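Local coordinates for Phosphoglucomutase/phosphomannomutase family protein (Burkholderia thailandensis, PDB 3UW2) that probably moves a phosphoryl group from one position to another within a phosphosugar, as a metal-dependent phosphohexose mutase, at residues Val99-Gly104 against Asp264-Arg269. Sequence-based numbering, arbitrary orientation.
Sequences VPTPVG and DGDGDR. With ZN (zinc ion), chain K.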
loop_
_atom_site.group_PDB
_atom_site.type_symbol
_atom_site.label_atom_id
_atom_site.label_comp_id
_atom_site.label_asym_id
_atom_site.label_seq_id
_atom_site.Cartn_x
_atom_site.Cartn_y
_atom_site.Cartn_z
ATOM N N VAL A 99 -14.020 -4.187 -7.465
ATOM C CA VAL A 99 -12.994 -5.187 -7.111
ATOM C C VAL A 99 -11.931 -4.489 -6.261
ATOM O O VAL A 99 -11.830 -3.233 -6.289
ATOM C CB VAL A 99 -12.311 -5.802 -8.329
ATOM C CG1 VAL A 99 -13.255 -6.705 -9.149
ATOM C CG2 VAL A 99 -11.717 -4.705 -9.235
ATOM N N PRO A 100 -11.168 -5.264 -5.445
ATOM C CA PRO A 100 -10.021 -4.656 -4.730
ATOM C C PRO A 100 -9.077 -3.971 -5.726
ATOM O O PRO A 100 -9.036 -4.353 -6.932
ATOM C CB PRO A 100 -9.297 -5.895 -4.131
ATOM C CG PRO A 100 -10.453 -6.846 -3.844
ATOM C CD PRO A 100 -11.269 -6.711 -5.154
ATOM N N THR A 101 -8.457 -2.897 -5.290
ATOM C CA THR A 101 -7.465 -2.145 -6.071
ATOM C C THR A 101 -6.405 -3.004 -6.813
ATOM O O THR A 101 -6.262 -2.848 -8.035
ATOM C CB THR A 101 -6.776 -1.110 -5.127
ATOM O OG1 THR A 101 -7.724 -0.063 -4.907
ATOM C CG2 THR A 101 -5.560 -0.458 -5.754
ATOM N N PRO A 102 -5.762 -3.995 -6.144
ATOM C CA PRO A 102 -4.759 -4.742 -6.871
ATOM C C PRO A 102 -5.416 -5.588 -7.947
ATOM O O PRO A 102 -4.721 -6.040 -8.838
ATOM C CB PRO A 102 -4.107 -5.669 -5.811
ATOM C CG PRO A 102 -5.094 -5.705 -4.734
ATOM C CD PRO A 102 -5.905 -4.464 -4.755
ATOM N N VAL A 103 -6.729 -5.824 -7.876
ATOM C CA VAL A 103 -7.385 -6.564 -9.000
ATOM C C VAL A 103 -7.462 -5.673 -10.281
ATOM O O VAL A 103 -7.321 -6.154 -11.407
ATOM C CB VAL A 103 -8.796 -7.140 -8.584
ATOM C CG1 VAL A 103 -9.487 -7.859 -9.776
ATOM C CG2 VAL A 103 -8.570 -8.131 -7.441
ATOM N N GLY A 104 -7.723 -4.383 -10.110
ATOM C CA GLY A 104 -7.621 -3.407 -11.210
ATOM C C GLY A 104 -6.157 -3.394 -11.747
ATOM O O GLY A 104 -5.944 -3.452 -12.989
ATOM N N ASP A 264 -7.276 -3.456 4.493
ATOM C CA ASP A 264 -7.728 -2.092 4.432
ATOM C C ASP A 264 -8.852 -1.995 3.373
ATOM O O ASP A 264 -9.196 -2.997 2.749
ATOM C CB ASP A 264 -6.572 -1.139 4.157
ATOM C CG ASP A 264 -6.136 -1.131 2.716
ATOM O OD1 ASP A 264 -6.380 -2.063 1.918
ATOM O OD2 ASP A 264 -5.425 -0.176 2.439
ATOM N N GLY A 265 -9.450 -0.814 3.217
ATOM C CA GLY A 265 -10.737 -0.766 2.469
ATOM C C GLY A 265 -10.666 -1.114 1.009
ATOM O O GLY A 265 -11.684 -1.495 0.442
ATOM N N ASP A 266 -9.480 -1.013 0.350
ATOM C CA ASP A 266 -9.449 -1.453 -1.040
ATOM C C ASP A 266 -8.565 -2.695 -1.291
ATOM O O ASP A 266 -8.358 -3.109 -2.452
ATOM C CB ASP A 266 -9.062 -0.278 -2.002
ATOM C CG ASP A 266 -7.647 0.227 -1.751
ATOM O OD1 ASP A 266 -7.194 -0.016 -0.626
ATOM O OD2 ASP A 266 -6.951 0.849 -2.600
ATOM N N GLY A 267 -8.022 -3.278 -0.240
ATOM C CA GLY A 267 -7.329 -4.582 -0.372
ATOM C C GLY A 267 -5.832 -4.446 -0.818
ATOM O O GLY A 267 -5.222 -5.420 -1.183
ATOM N N ASP A 268 -5.247 -3.255 -0.834
ATOM C CA ASP A 268 -3.798 -3.221 -1.212
ATOM C C ASP A 268 -2.902 -3.239 0.071
ATOM O O ASP A 268 -1.690 -3.061 -0.006
ATOM C CB ASP A 268 -3.473 -2.077 -2.173
ATOM C CG ASP A 268 -3.599 -0.728 -1.519
ATOM O OD1 ASP A 268 -3.983 -0.725 -0.347
ATOM O OD2 ASP A 268 -3.357 0.325 -2.157
ATOM N N ARG A 269 -3.516 -3.470 1.244
ATOM C CA ARG A 269 -2.744 -3.633 2.465
ATOM C C ARG A 269 -3.308 -4.768 3.324
ATOM O O ARG A 269 -4.550 -4.884 3.472
ATOM C CB ARG A 269 -2.719 -2.361 3.311
ATOM C CG ARG A 269 -2.029 -1.184 2.657
ATOM C CD ARG A 269 -1.824 -0.043 3.666
ATOM N NE ARG A 269 -3.050 0.720 3.887
ATOM C CZ ARG A 269 -3.213 1.654 4.829
ATOM N NH1 ARG A 269 -2.217 1.975 5.665
ATOM N NH2 ARG A 269 -4.386 2.275 4.931
HETATM ZN ZN ZN K . -5.393 0.682 0.422
#
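Thr101 grips Asp266 with two hydrogen bonds, one from its backbone and one from its side chain. Its backbone N, in the first turn of helix 101-107, donates to Asp266 O at 2.8 Å; it lies in the carbonyl plane, though the N-H is bent to 139° at the hydrogen. The hydroxyl OG1 gives its proton to Asp266 OD2 at 2.6 Å, on the anti side of that oxygen and 30° out of the carboxylate plane. With OG1 beside the backbone N and anti to the carbonyl carbon, both donors of Thr101 reach the same residue.

Metal bonds occupy the other carboxylate oxygen. Asp266 OD1 binds zinc at 2.2 Å, as does Asp264 OD2, while Asp268 OD1 binds at 2.1 Å; one atom from outside the two segments also coordinates the ion. This DGDGDR loop, between strands 259-263 and 270-273, is the metal-binding loop of phosphohexose mutases, and the contact joins the first and second alpha/beta/alpha domains. Thr101 is thus a second-shell residue that probably helps orient a zinc ligand.

Two basic side chains pair with the zinc ligands. Lys140 makes salt bridges with OD2 of both Asp266 and Asp268, which probably offsets some of the negative charge gathered there. Arg269 NE forms a salt bridge with Asp264 OD2 at 2.9 Å, nearly straight at 166°; the oxygen lies at the edge of the guanidinium, in its plane, whereas NE sits above the carboxylate plane.

Van der Waals contacts of two proline rings with backbone carbonyls lie beside the Thr101 N bond. Pro100 CB lies 3.4 Å from Asp266 O, and Pro102 CG is 3.6 Å from Gly267 O, so the prolines pack against successive peptide carbonyls. Gly267 closes a type I turn begun at Asp264, its CA facing Pro100 CB.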